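Local structure of STU0660 (Streptococcus thermophilus, 3ZTH) at residues 238-243 and 297-302. The protein is a large Csn2-type Cas protein involved in CRISPR-mediated bacterial immunity that binds magnesium and probably DNA. Sequence-based numbering, arbitrary orientation.
Sequences PSDQGY and TPYLLT. With MG (magnesium ion), chain C.
Asp240 and Tyr299 adopt closely similar first torsions, CG beside the backbone N and anti to the carbonyl carbon (chi1 -68° and -61°), and this brings the phenol of Tyr299 across the base of the Asp240 side chain. Tyr299 OH lies 3.5 Å from Asp240 CB, and the two side chains cross nearly at right angles, with carboxylate and ring planes 76° apart. Of the two carboxylate oxygens OD2 is the one near the ring, set obliquely to it, with Asp240 OD2 4.0 Å from Tyr299 CE1. The approach is therefore van der Waals packing against the methylene, while the carboxylate end is turned to the metal: Asp240 OD2 binds the magnesium ion at 2.4 Å, and three waters bind the same ion. Gln26, the second protein residue of this site, ties the segments together: its NE2 donates a hydrogen bond to Pro298 O and a weak one to Asp240 OD2, so the bond to Pro298 O probably steadies the Gln26 amide beside the metal.

The backbone of Asp240 is packed by the ring of Pro298, whose CG comes to 3.4 Å from Asp240 O and whose CB rests 4.0 Å from Asp240 CA. The short 3-10 segment 297-299 puts this proline and Tyr299 on neighbouring parts of the aspartate, and Leu300 N hydrogen-bonds back to Thr297 O (3.1 Å). Gln241 of the second subunit packs on Asp240, so the contact adjoins a subunit interface. Asp240 follows strand 232-237 and Gln26 follows strand 20-24, which places the metal site at the C-terminal ends of neighbouring parallel strands, consistent with a P-loop NTPase-like fold.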
# COMPACT_ATOMS: atom_id res chain seq x y z
N PRO A 238 36.63 -11.04 16.04
CA PRO A 238 37.28 -10.38 17.17
C PRO A 238 38.12 -9.17 16.80
O PRO A 238 38.62 -9.07 15.68
CB PRO A 238 38.14 -11.48 17.78
CG PRO A 238 37.46 -12.74 17.36
CD PRO A 238 37.06 -12.45 15.94
N SER A 239 38.26 -8.26 17.75
CA SER A 239 39.07 -7.05 17.59
C SER A 239 40.53 -7.50 17.60
O SER A 239 40.82 -8.66 17.88
CB SER A 239 38.85 -6.09 18.75
OG SER A 239 37.48 -5.98 19.06
N ASP A 240 41.43 -6.58 17.33
CA ASP A 240 42.85 -6.91 17.31
C ASP A 240 43.46 -7.25 18.67
O ASP A 240 44.47 -7.96 18.73
CB ASP A 240 43.64 -5.75 16.69
CG ASP A 240 43.36 -5.57 15.22
OD1 ASP A 240 42.53 -6.32 14.67
OD2 ASP A 240 43.98 -4.67 14.61
N GLN A 241 42.87 -6.77 19.76
CA GLN A 241 43.47 -7.04 21.06
C GLN A 241 42.52 -7.37 22.21
O GLN A 241 41.50 -6.73 22.39
CB GLN A 241 44.37 -5.86 21.45
CG GLN A 241 45.12 -6.04 22.77
CD GLN A 241 44.30 -5.57 23.98
OE1 GLN A 241 44.48 -6.09 25.10
NE2 GLN A 241 43.42 -4.59 23.77
N GLY A 242 42.89 -8.39 22.98
CA GLY A 242 42.11 -8.77 24.14
C GLY A 242 40.81 -9.55 24.00
O GLY A 242 40.14 -9.75 25.01
N TYR A 243 40.46 -10.01 22.80
CA TYR A 243 39.21 -10.77 22.63
C TYR A 243 39.36 -12.14 21.97
O TYR A 243 38.58 -13.06 22.25
CB TYR A 243 38.19 -9.93 21.87
CG TYR A 243 37.72 -8.75 22.69
CD1 TYR A 243 38.45 -7.57 22.73
CD2 TYR A 243 36.59 -8.86 23.50
CE1 TYR A 243 38.07 -6.53 23.56
CE2 TYR A 243 36.20 -7.83 24.33
CZ TYR A 243 36.95 -6.67 24.36
OH TYR A 243 36.57 -5.64 25.19
N THR A 297 48.54 -13.12 16.72
CA THR A 297 47.80 -13.63 15.57
C THR A 297 47.11 -12.58 14.69
O THR A 297 47.19 -12.64 13.47
CB THR A 297 46.77 -14.67 16.00
OG1 THR A 297 47.46 -15.83 16.49
CG2 THR A 297 45.91 -15.07 14.83
N PRO A 298 46.42 -11.61 15.30
CA PRO A 298 45.74 -10.59 14.49
C PRO A 298 46.69 -9.79 13.58
O PRO A 298 46.26 -9.19 12.59
CB PRO A 298 45.08 -9.70 15.54
CG PRO A 298 44.81 -10.66 16.65
CD PRO A 298 46.08 -11.45 16.73
N TYR A 299 47.98 -9.79 13.91
CA TYR A 299 48.96 -9.05 13.11
C TYR A 299 49.81 -9.88 12.17
O TYR A 299 50.73 -9.36 11.55
CB TYR A 299 49.88 -8.25 14.04
CG TYR A 299 49.14 -7.25 14.88
CD1 TYR A 299 48.62 -6.08 14.31
CD2 TYR A 299 48.89 -7.49 16.23
CE1 TYR A 299 47.88 -5.18 15.08
CE2 TYR A 299 48.15 -6.60 17.01
CZ TYR A 299 47.65 -5.44 16.42
OH TYR A 299 46.91 -4.57 17.18
N LEU A 300 49.52 -11.17 12.05
CA LEU A 300 50.31 -12.03 11.17
C LEU A 300 50.00 -11.77 9.71
O LEU A 300 48.93 -11.27 9.37
CB LEU A 300 50.03 -13.49 11.51
CG LEU A 300 50.38 -13.85 12.96
CD1 LEU A 300 49.95 -15.26 13.29
CD2 LEU A 300 51.89 -13.68 13.17
N LEU A 301 50.93 -12.13 8.83
CA LEU A 301 50.75 -11.96 7.39
C LEU A 301 50.40 -10.52 7.02
O LEU A 301 49.59 -10.28 6.13
CB LEU A 301 49.64 -12.89 6.90
CG LEU A 301 49.54 -14.25 7.61
CD1 LEU A 301 48.34 -15.02 7.08
CD2 LEU A 301 50.82 -15.04 7.42
N THR A 302 51.02 -9.57 7.70
CA THR A 302 50.74 -8.17 7.41
C THR A 302 52.01 -7.35 7.30
O THR A 302 52.75 -7.21 8.28
CB THR A 302 49.87 -7.51 8.52
OG1 THR A 302 48.66 -8.25 8.71
CG2 THR A 302 49.51 -6.09 8.11
MG MG C . 43.47 -3.22 12.74
O HOH W 1 43.10 -1.66 10.96
O HOH W 2 42.46 -5.34 11.95
O HOH W 3 45.17 -2.03 14.05